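Local coordinates for protein galactokinase (Bifidobacterium longum subsp. infantis ATCC 15697 = JCM 1222 = DSM 20088, PDB 6TEQ) that probably phosphorylates galactose with ATP as a GHMP-family galactokinase, and holds 2-deoxy-2-fluoro-galactose in its sugar pocket, at residues 43-51 / 329-340; 197-206 / 214-224. All coordinates share one frame; numbering follows the deposited sequence.

Contact 1: 43-51 / 329-340; sequences LIGEHTDYN and FNASHDSLAADY. With GAF (2-deoxy-2-fluoro-alpha-D-galactopyranose), chain M.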
# COMPACT_ATOMS: atom_id res chain seq x y z
N LEU A 43 6.22 -0.23 -6.60
CA LEU A 43 7.03 -0.72 -7.72
C LEU A 43 8.29 -1.36 -7.15
O LEU A 43 8.75 -2.38 -7.67
CB LEU A 43 7.35 0.38 -8.71
CG LEU A 43 6.18 1.04 -9.42
CD1 LEU A 43 6.70 2.20 -10.22
CD2 LEU A 43 5.41 0.06 -10.29
N ILE A 44 8.93 -0.67 -6.20
CA ILE A 44 10.17 -1.15 -5.56
C ILE A 44 10.40 -0.29 -4.34
O ILE A 44 9.80 0.76 -4.21
CB ILE A 44 11.31 -1.04 -6.63
CG1 ILE A 44 12.52 -1.85 -6.24
CG2 ILE A 44 11.68 0.38 -6.98
CD1 ILE A 44 13.52 -2.07 -7.37
N GLY A 45 11.20 -0.82 -3.44
CA GLY A 45 11.47 -0.21 -2.14
C GLY A 45 10.56 -0.81 -1.11
O GLY A 45 9.72 -0.13 -0.54
N GLU A 46 10.75 -2.08 -0.90
CA GLU A 46 9.89 -2.91 -0.07
C GLU A 46 10.57 -3.18 1.26
O GLU A 46 11.78 -3.43 1.36
CB GLU A 46 9.59 -4.22 -0.78
CG GLU A 46 8.21 -4.76 -0.48
CD GLU A 46 7.14 -3.93 -1.21
OE1 GLU A 46 6.55 -3.02 -0.55
OE2 GLU A 46 6.94 -4.13 -2.46
N HIS A 47 9.76 -3.00 2.28
CA HIS A 47 10.21 -3.15 3.65
C HIS A 47 11.26 -2.11 3.99
O HIS A 47 12.15 -2.39 4.83
CB HIS A 47 10.54 -4.56 3.94
CG HIS A 47 9.39 -5.44 4.16
ND1 HIS A 47 8.67 -5.47 5.34
CD2 HIS A 47 8.74 -6.31 3.30
CE1 HIS A 47 7.67 -6.32 5.17
NE2 HIS A 47 7.69 -6.82 3.97
N THR A 48 11.14 -0.94 3.42
CA THR A 48 12.04 0.18 3.66
C THR A 48 11.31 1.34 4.34
O THR A 48 11.98 2.15 4.97
CB THR A 48 12.61 0.68 2.33
OG1 THR A 48 11.57 1.03 1.43
CG2 THR A 48 13.50 -0.33 1.66
N ASP A 49 10.00 1.44 4.21
CA ASP A 49 9.29 2.61 4.78
C ASP A 49 9.54 2.79 6.28
O ASP A 49 9.87 3.92 6.72
CB ASP A 49 7.84 2.62 4.40
CG ASP A 49 6.94 1.49 4.84
OD1 ASP A 49 7.47 0.45 5.21
OD2 ASP A 49 5.70 1.72 4.83
N TYR A 50 9.37 1.74 7.06
CA TYR A 50 9.48 1.82 8.53
C TYR A 50 10.96 1.85 8.91
O TYR A 50 11.25 2.04 10.09
CB TYR A 50 8.73 0.66 9.19
CG TYR A 50 9.05 -0.74 8.70
CD1 TYR A 50 10.25 -1.35 9.11
CD2 TYR A 50 8.17 -1.44 7.88
CE1 TYR A 50 10.60 -2.62 8.66
CE2 TYR A 50 8.46 -2.74 7.47
CZ TYR A 50 9.69 -3.32 7.86
OH TYR A 50 9.96 -4.59 7.46
N ASN A 51 11.88 1.73 7.93
CA ASN A 51 13.34 1.93 8.13
C ASN A 51 13.79 3.33 7.65
O ASN A 51 15.01 3.51 7.46
CB ASN A 51 14.09 0.83 7.40
CG ASN A 51 13.92 -0.52 8.07
OD1 ASN A 51 14.19 -0.61 9.27
ND2 ASN A 51 13.45 -1.52 7.32
N PHE A 329 13.66 -4.95 -10.44
CA PHE A 329 12.50 -5.71 -9.92
C PHE A 329 13.00 -7.07 -9.42
O PHE A 329 12.58 -7.54 -8.35
CB PHE A 329 11.42 -5.93 -10.96
CG PHE A 329 10.37 -4.88 -11.08
CD1 PHE A 329 10.52 -3.58 -10.59
CD2 PHE A 329 9.13 -5.27 -11.58
CE1 PHE A 329 9.50 -2.65 -10.71
CE2 PHE A 329 8.13 -4.33 -11.79
CZ PHE A 329 8.30 -3.04 -11.29
N ASN A 330 13.71 -7.78 -10.30
CA ASN A 330 14.09 -9.16 -10.00
C ASN A 330 14.98 -9.22 -8.77
O ASN A 330 14.77 -10.13 -7.91
CB ASN A 330 14.77 -9.80 -11.20
CG ASN A 330 13.85 -10.12 -12.35
OD1 ASN A 330 12.65 -10.23 -12.10
ND2 ASN A 330 14.43 -10.37 -13.52
N ALA A 331 15.92 -8.33 -8.63
CA ALA A 331 16.85 -8.35 -7.46
C ALA A 331 16.08 -7.98 -6.18
O ALA A 331 16.36 -8.50 -5.12
CB ALA A 331 17.95 -7.35 -7.67
N SER A 332 15.10 -7.11 -6.28
CA SER A 332 14.20 -6.79 -5.15
C SER A 332 13.48 -8.04 -4.69
O SER A 332 13.47 -8.32 -3.46
CB SER A 332 13.29 -5.63 -5.50
OG SER A 332 12.28 -5.49 -4.52
N HIS A 333 12.81 -8.71 -5.60
CA HIS A 333 12.13 -9.97 -5.23
C HIS A 333 13.12 -10.95 -4.62
O HIS A 333 12.80 -11.57 -3.60
CB HIS A 333 11.54 -10.64 -6.44
CG HIS A 333 10.76 -11.82 -6.06
ND1 HIS A 333 9.48 -11.73 -5.48
CD2 HIS A 333 11.09 -13.13 -6.09
CE1 HIS A 333 9.06 -12.95 -5.19
NE2 HIS A 333 10.08 -13.82 -5.48
N ASP A 334 14.25 -11.15 -5.30
CA ASP A 334 15.17 -12.18 -4.85
C ASP A 334 15.65 -11.85 -3.44
O ASP A 334 15.84 -12.80 -2.61
CB ASP A 334 16.34 -12.37 -5.81
CG ASP A 334 15.98 -12.90 -7.16
OD1 ASP A 334 14.83 -13.36 -7.36
OD2 ASP A 334 16.92 -12.90 -7.98
N SER A 335 15.84 -10.59 -3.15
CA SER A 335 16.25 -10.17 -1.81
C SER A 335 15.10 -10.43 -0.82
O SER A 335 15.37 -10.85 0.30
CB SER A 335 16.59 -8.74 -1.86
OG SER A 335 17.05 -8.25 -0.62
N LEU A 336 13.88 -10.08 -1.18
CA LEU A 336 12.72 -10.32 -0.30
C LEU A 336 12.57 -11.81 -0.03
O LEU A 336 12.18 -12.15 1.07
CB LEU A 336 11.49 -9.77 -0.94
CG LEU A 336 11.42 -8.25 -0.91
CD1 LEU A 336 10.47 -7.69 -1.94
CD2 LEU A 336 11.13 -7.67 0.46
N ALA A 337 12.88 -12.66 -1.00
CA ALA A 337 12.72 -14.12 -0.79
C ALA A 337 13.85 -14.68 0.07
O ALA A 337 13.54 -15.45 1.03
CB ALA A 337 12.66 -14.78 -2.14
N ALA A 338 15.10 -14.33 -0.26
CA ALA A 338 16.25 -14.98 0.40
C ALA A 338 16.67 -14.27 1.67
O ALA A 338 17.05 -14.96 2.64
CB ALA A 338 17.45 -15.04 -0.48
N ASP A 339 16.76 -12.96 1.64
CA ASP A 339 17.28 -12.18 2.79
C ASP A 339 16.13 -11.80 3.72
O ASP A 339 16.34 -11.79 4.90
CB ASP A 339 18.12 -11.00 2.33
CG ASP A 339 19.55 -11.43 1.98
OD1 ASP A 339 20.02 -12.52 2.50
OD2 ASP A 339 20.22 -10.69 1.27
N TYR A 340 15.06 -11.23 3.18
CA TYR A 340 13.95 -10.78 4.05
C TYR A 340 12.96 -11.89 4.39
O TYR A 340 12.28 -11.79 5.47
CB TYR A 340 13.26 -9.55 3.51
CG TYR A 340 13.00 -8.49 4.53
CD1 TYR A 340 14.09 -7.86 5.18
CD2 TYR A 340 11.71 -8.12 4.92
CE1 TYR A 340 13.89 -6.93 6.15
CE2 TYR A 340 11.52 -7.15 5.90
CZ TYR A 340 12.62 -6.52 6.48
OH TYR A 340 12.44 -5.58 7.45
C1 GAF M . 2.88 -3.44 4.15
C2 GAF M . 2.84 -2.17 4.97
F2 GAF M . 1.54 -1.80 5.12
C3 GAF M . 3.62 -1.05 4.32
O3 GAF M . 3.77 -0.01 5.23
C4 GAF M . 5.05 -1.52 3.92
O4 GAF M . 5.90 -1.75 5.04
C5 GAF M . 4.94 -2.76 3.10
O5 GAF M . 4.25 -3.75 3.82
C6 GAF M . 6.28 -3.33 2.67
O6 GAF M . 6.98 -2.41 1.84
O1 GAF M . 2.10 -3.14 3.01

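Contact 2: 197-206 / 214-224; sequences RCTEGHALLL and PLENVSQQEFD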
# COMPACT_ATOMS: atom_id res chain seq x y z
N ARG A 197 -1.21 10.76 -2.18
CA ARG A 197 -0.22 11.68 -2.77
C ARG A 197 0.27 11.28 -4.14
O ARG A 197 0.90 12.14 -4.81
CB ARG A 197 0.97 11.89 -1.82
CG ARG A 197 0.56 12.41 -0.48
CD ARG A 197 1.71 12.39 0.42
NE ARG A 197 2.61 13.54 0.14
CZ ARG A 197 3.74 13.76 0.72
NH1 ARG A 197 4.26 12.86 1.56
NH2 ARG A 197 4.37 14.89 0.44
N CYS A 198 -0.08 10.10 -4.63
CA CYS A 198 0.29 9.71 -6.01
C CYS A 198 -0.41 10.61 -7.00
O CYS A 198 -1.45 11.22 -6.65
CB CYS A 198 0.01 8.25 -6.27
SG CYS A 198 1.19 7.12 -5.49
N THR A 199 0.13 10.66 -8.20
CA THR A 199 -0.54 11.36 -9.30
C THR A 199 -0.61 10.45 -10.54
O THR A 199 0.20 9.54 -10.74
CB THR A 199 0.14 12.69 -9.60
OG1 THR A 199 1.48 12.45 -10.05
CG2 THR A 199 0.16 13.62 -8.40
N GLU A 200 -1.57 10.73 -11.37
CA GLU A 200 -1.77 9.97 -12.62
C GLU A 200 -0.51 10.06 -13.50
O GLU A 200 0.10 11.13 -13.59
CB GLU A 200 -2.97 10.49 -13.38
CG GLU A 200 -3.31 9.66 -14.61
CD GLU A 200 -2.50 9.93 -15.88
OE1 GLU A 200 -1.99 11.09 -16.05
OE2 GLU A 200 -2.35 8.97 -16.71
N GLY A 201 -0.10 8.93 -14.03
CA GLY A 201 1.09 8.82 -14.89
C GLY A 201 2.42 8.94 -14.17
O GLY A 201 3.44 9.07 -14.89
N HIS A 202 2.46 8.95 -12.84
CA HIS A 202 3.69 9.11 -12.07
C HIS A 202 3.75 8.09 -10.93
O HIS A 202 2.68 7.71 -10.42
CB HIS A 202 3.76 10.53 -11.49
CG HIS A 202 3.87 11.57 -12.52
ND1 HIS A 202 2.79 11.96 -13.29
CD2 HIS A 202 4.94 12.27 -12.94
CE1 HIS A 202 3.20 12.91 -14.11
NE2 HIS A 202 4.53 13.11 -13.95
N ALA A 203 4.98 7.74 -10.56
CA ALA A 203 5.29 7.02 -9.32
C ALA A 203 5.73 8.04 -8.28
O ALA A 203 6.32 9.06 -8.66
CB ALA A 203 6.33 5.96 -9.66
N LEU A 204 5.47 7.73 -7.04
CA LEU A 204 5.76 8.61 -5.94
C LEU A 204 7.10 8.21 -5.30
O LEU A 204 7.22 7.13 -4.61
CB LEU A 204 4.63 8.49 -4.94
CG LEU A 204 4.76 9.47 -3.76
CD1 LEU A 204 4.34 10.85 -4.21
CD2 LEU A 204 3.91 9.02 -2.60
N LEU A 205 8.21 8.89 -5.63
CA LEU A 205 9.50 8.56 -4.93
C LEU A 205 9.42 9.19 -3.53
O LEU A 205 9.51 10.42 -3.38
CB LEU A 205 10.66 9.12 -5.75
CG LEU A 205 12.02 8.95 -5.12
CD1 LEU A 205 12.34 7.50 -4.76
CD2 LEU A 205 13.06 9.55 -6.01
N LEU A 206 9.13 8.33 -2.57
CA LEU A 206 8.78 8.72 -1.19
C LEU A 206 10.01 8.46 -0.34
O LEU A 206 10.55 7.35 -0.28
CB LEU A 206 7.57 7.89 -0.78
CG LEU A 206 7.22 8.02 0.70
CD1 LEU A 206 6.65 9.39 0.97
CD2 LEU A 206 6.23 6.94 1.07
N PRO A 214 6.71 17.78 4.10
CA PRO A 214 6.02 17.12 3.00
C PRO A 214 6.59 17.47 1.61
O PRO A 214 6.68 16.59 0.78
CB PRO A 214 4.56 17.58 3.15
CG PRO A 214 4.45 17.70 4.61
CD PRO A 214 5.76 18.35 5.06
N LEU A 215 6.95 18.73 1.39
CA LEU A 215 7.46 19.12 0.07
C LEU A 215 8.91 18.62 -0.12
O LEU A 215 9.38 18.71 -1.26
CB LEU A 215 7.29 20.62 -0.15
CG LEU A 215 6.16 21.07 -1.06
CD1 LEU A 215 4.90 20.24 -0.96
CD2 LEU A 215 5.85 22.54 -0.79
N GLU A 216 9.57 18.15 0.96
CA GLU A 216 10.91 17.52 0.86
C GLU A 216 10.84 16.03 0.59
O GLU A 216 11.87 15.47 0.24
CB GLU A 216 11.68 17.74 2.18
CG GLU A 216 12.14 19.17 2.43
CD GLU A 216 12.83 19.43 3.77
OE1 GLU A 216 12.59 18.69 4.80
OE2 GLU A 216 13.54 20.49 3.84
N ASN A 217 9.70 15.36 0.91
CA ASN A 217 9.75 13.89 1.09
C ASN A 217 9.07 13.18 -0.09
O ASN A 217 9.09 11.94 -0.07
CB ASN A 217 9.27 13.47 2.45
CG ASN A 217 7.78 13.46 2.66
OD1 ASN A 217 6.98 13.76 1.74
ND2 ASN A 217 7.38 13.09 3.85
N VAL A 218 8.64 13.91 -1.11
CA VAL A 218 8.18 13.27 -2.33
C VAL A 218 8.72 13.94 -3.58
O VAL A 218 8.87 15.14 -3.64
CB VAL A 218 6.66 13.18 -2.41
CG1 VAL A 218 6.09 12.26 -1.37
CG2 VAL A 218 5.93 14.49 -2.51
N SER A 219 8.72 13.14 -4.63
CA SER A 219 9.24 13.49 -5.97
C SER A 219 8.46 12.69 -7.01
O SER A 219 8.63 11.45 -7.06
CB SER A 219 10.71 13.25 -6.02
OG SER A 219 11.15 13.30 -7.36
N GLN A 220 7.61 13.35 -7.80
CA GLN A 220 6.75 12.64 -8.77
C GLN A 220 7.65 12.20 -9.93
O GLN A 220 8.29 13.07 -10.58
CB GLN A 220 5.63 13.52 -9.26
CG GLN A 220 4.68 13.96 -8.16
CD GLN A 220 3.82 12.90 -7.55
OE1 GLN A 220 3.65 11.88 -8.16
NE2 GLN A 220 3.24 13.19 -6.37
N GLN A 221 7.76 10.89 -10.17
CA GLN A 221 8.64 10.34 -11.20
C GLN A 221 7.74 9.89 -12.35
O GLN A 221 6.71 9.21 -12.13
CB GLN A 221 9.41 9.16 -10.64
CG GLN A 221 10.40 9.55 -9.58
CD GLN A 221 11.48 10.40 -10.20
OE1 GLN A 221 11.93 10.16 -11.31
NE2 GLN A 221 12.01 11.33 -9.40
N GLU A 222 8.12 10.25 -13.56
CA GLU A 222 7.42 9.82 -14.79
C GLU A 222 7.25 8.30 -14.72
O GLU A 222 8.23 7.59 -14.41
CB GLU A 222 8.20 10.27 -16.03
CG GLU A 222 8.23 11.79 -16.26
CD GLU A 222 6.98 12.33 -16.94
OE1 GLU A 222 6.05 11.56 -17.05
OE2 GLU A 222 6.96 13.52 -17.40
N PHE A 223 6.04 7.81 -14.96
CA PHE A 223 5.79 6.36 -15.03
C PHE A 223 4.74 6.11 -16.10
O PHE A 223 3.61 5.72 -15.79
CB PHE A 223 5.45 5.76 -13.66
CG PHE A 223 5.61 4.27 -13.68
CD1 PHE A 223 6.84 3.68 -13.78
CD2 PHE A 223 4.47 3.45 -13.63
CE1 PHE A 223 6.94 2.29 -13.81
CE2 PHE A 223 4.58 2.09 -13.65
CZ PHE A 223 5.81 1.52 -13.79
N ASP A 224 5.11 6.41 -17.33
CA ASP A 224 4.17 6.32 -18.46
C ASP A 224 4.47 4.99 -19.16
O ASP A 224 5.40 4.93 -19.95
CB ASP A 224 4.32 7.50 -19.38
CG ASP A 224 3.46 7.43 -20.60
OD1 ASP A 224 2.69 6.42 -20.75
OD2 ASP A 224 3.47 8.43 -21.33
O HOH W 1 2.64 9.25 -8.02

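Contact 1: 43-51 / 329-340
His-47 and Tyr-340 bring the galactose-binding loop of this GHMP kinase against segment 329-340. One group of contacts is aromatic. The CE2 corner of Tyr-340 lies 3.2 Å from CG of His-47, with the ring planes inclined at 41°, so the two rings meet obliquely. Tyr-340 occupies one face of the imidazole; the opposite face carries C6 of the bound sugar, 3.9 Å above the ring centre, which leaves the histidine flanked on both faces.

Apolar contacts continue along helix 322-338. Leu-336 sets CD1 3.8 Å from CB of Glu-46 and turns CD2 to the histidine, and Ser-332 CB meets CG1 of Ile-44. Phe-329 CE1 packs on Leu-43 CB (4.2 Å) and also lies against its carbonyl O.

Polar contacts grip the sugar and tie its binding residues together. The backbone N of His-47 donates an almost straight bond (176°) to O6, while Glu-46 bends at chi2 (73°), which swings OE1 away from the helix to the same hydroxyl; its OE2 forms a salt bridge with Arg-363, and Asn-42 also binds the carboxylate. Asp-49 faces O3 and O4. His-47 NE2 is bonded to Gly-367 O, and this probably limits rotation of the ring. Tyr-50 OH is hydrogen-bonded both to ND1 of His-47 (2.6 Å) and to OH of Tyr-340 (2.7 Å), which sits at the edge of the Tyr-50 ring.

Contact 2: 197-206 / 214-224
Pro-214 offers its carbonyl O to NH2 of Arg-197 at 2.9 Å, in the guanidinium plane; Asn-217 N reaches the same oxygen from the opposite face. Asn-217 then turns OD1 to the arginine, 2.9 Å from NH1 and with a weaker bond to NH2, its CG held between backbone N and carbonyl carbon (chi1 77°). Val-218 lies across the flat group, CG1 3.4 Å above the guanidinium centre, and the same methyl packs on Leu-204 and Leu-206. With an alanine in place of Arg-197, Asn-217 OD1 and Asp-165, its salt-bridge partner, would probably lose their mate and Val-218 CG1 the surface it rests on.

From Val-218 on, the segment is one arm of an antiparallel beta hairpin with strand 202-206, joined to the larger sheet through strand 54-70. Ser-219 and Leu-205 form a hydrogen-bonded pair, one bond of which is weak. Gln-220, bent at chi2 (-69°), carries its amide across to the 197-199 backbone: NE2 donates to Arg-197 O at 3.0 Å, and OE1 accepts from Thr-199 OG1, which comes from above the carbonyl plane, and from a water that also bonds Thr-199 N. Gln-221 pairs with Ala-203 through two backbone bonds, Ala-203 N to Gln-221 O and Gln-221 N to Ala-203 O, both 2.8 Å; its CG lies alongside CB of Leu-205. Glu-222 and His-202 form a non-hydrogen-bonded backbone pair, while His-202 ND1 is tied to Glu-200 O in the type II turn from Thr-199. Phe-223 closes the ladder by donating its backbone N to Gly-201 O, with its CB against the methyl of Ala-203.

Overall arrangement
From the N terminus, strand 33-42 runs into the sugar-binding loop 43-51; 277 residues later helix 322-338 comes back to close contact 1. Contact 2 forms and finishes within that span: helix 190-197 leads into strand 202-207, and after a short connection the chain folds back along 218-222. The long closure thus ties the galactose-binding signature to the C-terminal GHMP region, whereas the short one builds a hairpin on the sheet that includes strand 54-70. Their centres lie about 20 Å apart, yet they touch at Leu-43, whose CD1 packs 3.6 Å from CE1 of Phe-223 and also meets Ala-203.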